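Local coordinates for protein ribonuclease (Nicotiana glutinosa, PDB 1IYB) that cleaves RNA as a ribonuclease of the T2 family and binds a guanine nucleotide, guanosine-5'-monophosphate, in a pocket of the enzyme, at residues Q124-I136 and N146-Y158. Sequence-based numbering, arbitrary orientation.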
# COMPACT_ATOMS: atom_id res chain seq x y z
N GLN A 124 -3.14 27.56 8.54
CA GLN A 124 -4.49 27.96 8.13
C GLN A 124 -5.57 27.25 8.94
O GLN A 124 -6.63 27.82 9.21
CB GLN A 124 -4.68 27.63 6.64
CG GLN A 124 -6.04 28.00 6.05
CD GLN A 124 -6.31 27.30 4.73
OE1 GLN A 124 -5.40 27.07 3.93
NE2 GLN A 124 -7.57 26.97 4.48
N ILE A 125 -5.29 26.01 9.32
CA ILE A 125 -6.25 25.20 10.05
C ILE A 125 -5.72 24.77 11.42
O ILE A 125 -5.22 23.65 11.58
CB ILE A 125 -6.60 23.94 9.22
CG1 ILE A 125 -7.02 24.37 7.81
CG2 ILE A 125 -7.72 23.16 9.90
CD1 ILE A 125 -7.17 23.23 6.84
N ASN A 126 -5.83 25.66 12.40
CA ASN A 126 -5.38 25.37 13.76
C ASN A 126 -6.52 24.67 14.47
O ASN A 126 -7.42 25.31 15.02
CB ASN A 126 -5.03 26.67 14.49
CG ASN A 126 -4.31 26.42 15.80
OD1 ASN A 126 -4.64 25.50 16.54
ND2 ASN A 126 -3.32 27.26 16.10
N LEU A 127 -6.48 23.34 14.46
CA LEU A 127 -7.53 22.53 15.06
C LEU A 127 -7.69 22.69 16.56
O LEU A 127 -8.81 22.72 17.06
CB LEU A 127 -7.30 21.07 14.71
CG LEU A 127 -7.40 20.77 13.21
CD1 LEU A 127 -6.90 19.36 12.93
CD2 LEU A 127 -8.84 20.95 12.74
N LEU A 128 -6.58 22.78 17.29
CA LEU A 128 -6.68 22.94 18.73
C LEU A 128 -7.42 24.22 19.07
O LEU A 128 -8.32 24.22 19.91
CB LEU A 128 -5.29 22.97 19.37
CG LEU A 128 -5.29 23.13 20.90
CD1 LEU A 128 -5.89 21.90 21.54
CD2 LEU A 128 -3.87 23.36 21.40
N GLU A 129 -7.06 25.32 18.41
CA GLU A 129 -7.72 26.59 18.68
C GLU A 129 -9.18 26.60 18.26
O GLU A 129 -10.02 27.21 18.93
CB GLU A 129 -6.97 27.74 18.01
CG GLU A 129 -5.67 28.08 18.72
CD GLU A 129 -5.02 29.34 18.18
OE1 GLU A 129 -4.62 29.34 17.00
OE2 GLU A 129 -4.90 30.33 18.94
N ILE A 130 -9.49 25.94 17.15
CA ILE A 130 -10.87 25.87 16.68
C ILE A 130 -11.71 25.11 17.70
O ILE A 130 -12.78 25.55 18.09
CB ILE A 130 -10.97 25.14 15.32
CG1 ILE A 130 -10.36 26.01 14.21
CG2 ILE A 130 -12.42 24.80 15.01
CD1 ILE A 130 -10.17 25.27 12.90
N LEU A 131 -11.20 23.96 18.13
CA LEU A 131 -11.93 23.14 19.08
C LEU A 131 -12.07 23.80 20.45
O LEU A 131 -13.15 23.81 21.02
CB LEU A 131 -11.27 21.76 19.20
CG LEU A 131 -11.43 20.93 17.92
CD1 LEU A 131 -10.65 19.63 18.03
CD2 LEU A 131 -12.91 20.66 17.66
N GLN A 132 -10.98 24.37 20.96
CA GLN A 132 -11.08 25.01 22.27
C GLN A 132 -11.97 26.24 22.20
O GLN A 132 -12.58 26.63 23.20
CB GLN A 132 -9.68 25.34 22.80
CG GLN A 132 -8.87 24.07 23.11
CD GLN A 132 -7.65 24.31 23.99
OE1 GLN A 132 -6.68 24.94 23.57
NE2 GLN A 132 -7.71 23.81 25.21
N GLY A 133 -12.08 26.84 21.01
CA GLY A 133 -12.93 28.00 20.84
C GLY A 133 -14.39 27.63 21.00
O GLY A 133 -15.24 28.49 21.26
N ALA A 134 -14.68 26.34 20.86
CA ALA A 134 -16.05 25.84 20.99
C ALA A 134 -16.24 25.07 22.29
O ALA A 134 -17.25 24.38 22.47
CB ALA A 134 -16.39 24.95 19.79
N GLY A 135 -15.28 25.17 23.20
CA GLY A 135 -15.40 24.49 24.47
C GLY A 135 -15.03 23.01 24.44
O GLY A 135 -15.39 22.26 25.34
N ILE A 136 -14.30 22.61 23.40
CA ILE A 136 -13.87 21.23 23.25
C ILE A 136 -12.37 21.21 23.51
O ILE A 136 -11.57 21.58 22.65
CB ILE A 136 -14.18 20.72 21.82
CG1 ILE A 136 -15.69 20.83 21.56
CG2 ILE A 136 -13.71 19.28 21.64
CD1 ILE A 136 -16.12 20.52 20.13
N ASN A 146 -20.39 14.71 16.38
CA ASN A 146 -20.99 15.82 15.65
C ASN A 146 -20.55 17.20 16.16
O ASN A 146 -20.43 18.14 15.37
CB ASN A 146 -22.51 15.72 15.69
CG ASN A 146 -23.04 14.64 14.76
OD1 ASN A 146 -22.71 14.61 13.57
ND2 ASN A 146 -23.89 13.76 15.29
N SER A 147 -20.31 17.34 17.46
CA SER A 147 -19.89 18.63 18.00
C SER A 147 -18.51 18.98 17.46
O SER A 147 -18.22 20.14 17.16
CB SER A 147 -19.84 18.58 19.54
OG SER A 147 -18.75 17.81 20.01
N ILE A 148 -17.66 17.97 17.32
CA ILE A 148 -16.31 18.15 16.81
C ILE A 148 -16.35 18.53 15.33
O ILE A 148 -15.70 19.47 14.89
CB ILE A 148 -15.48 16.86 17.01
CG1 ILE A 148 -15.29 16.59 18.51
CG2 ILE A 148 -14.12 16.97 16.31
CD1 ILE A 148 -14.70 15.23 18.83
N LYS A 149 -17.14 17.79 14.56
CA LYS A 149 -17.28 18.05 13.13
C LYS A 149 -17.84 19.45 12.87
O LYS A 149 -17.32 20.19 12.04
CB LYS A 149 -18.22 17.03 12.49
CG LYS A 149 -17.68 15.62 12.39
CD LYS A 149 -18.73 14.71 11.78
CE LYS A 149 -18.21 13.30 11.56
NZ LYS A 149 -19.23 12.45 10.89
N ASN A 150 -18.91 19.79 13.58
CA ASN A 150 -19.56 21.08 13.37
C ASN A 150 -18.77 22.29 13.85
O ASN A 150 -18.88 23.37 13.27
CB ASN A 150 -20.96 21.06 13.97
CG ASN A 150 -21.87 20.05 13.28
OD1 ASN A 150 -21.69 19.76 12.09
ND2 ASN A 150 -22.85 19.53 14.01
N ALA A 151 -17.97 22.12 14.90
CA ALA A 151 -17.15 23.22 15.40
C ALA A 151 -16.15 23.57 14.30
O ALA A 151 -15.89 24.74 14.02
CB ALA A 151 -16.42 22.80 16.66
N ILE A 152 -15.60 22.54 13.66
CA ILE A 152 -14.63 22.74 12.60
C ILE A 152 -15.29 23.31 11.34
O ILE A 152 -14.76 24.22 10.71
CB ILE A 152 -13.90 21.42 12.27
CG1 ILE A 152 -13.06 21.01 13.49
CG2 ILE A 152 -13.03 21.59 11.03
CD1 ILE A 152 -12.56 19.58 13.43
N ARG A 153 -16.46 22.78 10.99
CA ARG A 153 -17.17 23.26 9.81
C ARG A 153 -17.52 24.74 9.94
O ARG A 153 -17.36 25.50 8.99
CB ARG A 153 -18.45 22.45 9.58
CG ARG A 153 -19.18 22.84 8.32
CD ARG A 153 -20.43 22.00 8.11
NE ARG A 153 -21.40 22.19 9.19
CZ ARG A 153 -22.58 21.58 9.24
NH1 ARG A 153 -22.94 20.75 8.27
NH2 ARG A 153 -23.40 21.81 10.26
N SER A 154 -17.99 25.15 11.11
CA SER A 154 -18.35 26.54 11.33
C SER A 154 -17.13 27.45 11.21
O SER A 154 -17.24 28.60 10.78
CB SER A 154 -18.98 26.73 12.71
OG SER A 154 -20.20 26.01 12.81
N ALA A 155 -15.97 26.93 11.59
CA ALA A 155 -14.74 27.71 11.55
C ALA A 155 -14.09 27.85 10.18
O ALA A 155 -13.77 28.96 9.75
CB ALA A 155 -13.73 27.13 12.54
N ILE A 156 -13.88 26.73 9.49
CA ILE A 156 -13.23 26.77 8.18
C ILE A 156 -14.18 26.74 6.99
O ILE A 156 -13.76 26.99 5.86
CB ILE A 156 -12.20 25.63 8.04
CG1 ILE A 156 -12.91 24.28 7.94
CG2 ILE A 156 -11.26 25.64 9.24
CD1 ILE A 156 -11.96 23.12 7.71
N GLY A 157 -15.44 26.41 7.23
CA GLY A 157 -16.42 26.39 6.15
C GLY A 157 -16.56 25.08 5.39
O GLY A 157 -17.29 25.03 4.39
N TYR A 158 -15.88 24.04 5.85
CA TYR A 158 -15.94 22.72 5.21
C TYR A 158 -16.06 21.63 6.27
O TYR A 158 -15.57 21.77 7.38
CB TYR A 158 -14.68 22.49 4.36
CG TYR A 158 -14.53 23.48 3.24
CD1 TYR A 158 -14.01 24.75 3.46
CD2 TYR A 158 -14.96 23.16 1.95
CE1 TYR A 158 -13.93 25.69 2.44
CE2 TYR A 158 -14.88 24.09 0.92
CZ TYR A 158 -14.37 25.35 1.17
OH TYR A 158 -14.32 26.28 0.15
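Ile130 reaches across from helix 127-133 and settles as a knob into a hole on the surface of helix 146-156, between Ala151, Ile152, Ala155 and Ile156, a worked example of how branched side chains fit one helix into another. The bond from CA to CB is directed toward the partner helix, and from CB the side chain divides. A chi1 of -70° sets CG1 anti to the carbonyl carbon and leaves CG2 anti to the backbone N, spreading the two branches over the hole. CG1 lies alongside the methyl of Ala155, and the chain runs on to CD1, which meets Ile156 CG2 at 3.8 Å, the two isoleucines crossing at about a right angle. The other branch, CG2, touches Ala155 CB at 3.6 Å and also rests against the backbone O of Ala151 and the CG1 of Ile152. A glycine in place of Ile130 would probably leave the hole unfilled, and Ala155 CB and Ile156 CG2 without the methyls that cover them.

On the side facing the sheet, Leu127 CD2 meets Ile152 CD1 at 4.0 Å, and Leu131 CD2 touches Ile148 CG2. Just past the C-terminal end of helix 127-133, the methyls of Ala134 and Ala151 abut at 3.8 Å. The Schellman motif at Gly135 then turns the chain so that Ile136 CD1 comes to lie 3.7 Å from Ser147 O; the hydroxyl of Ser147 is itself bonded to Ser144 O.

No hydrogen bond joins the segments, whose helix axes approach to 9.1 Å at 110°. Leu127 and Ile152 both pack on Ile177, and Ile156 on Ile179, of strand 172-182. The side chain of Leu127 lies about 14 Å from the bound guanosine-5'-monophosphate. Apolar helix-on-helix packing against an antiparallel sheet is in keeping with the alpha+beta fold of T2 ribonucleases.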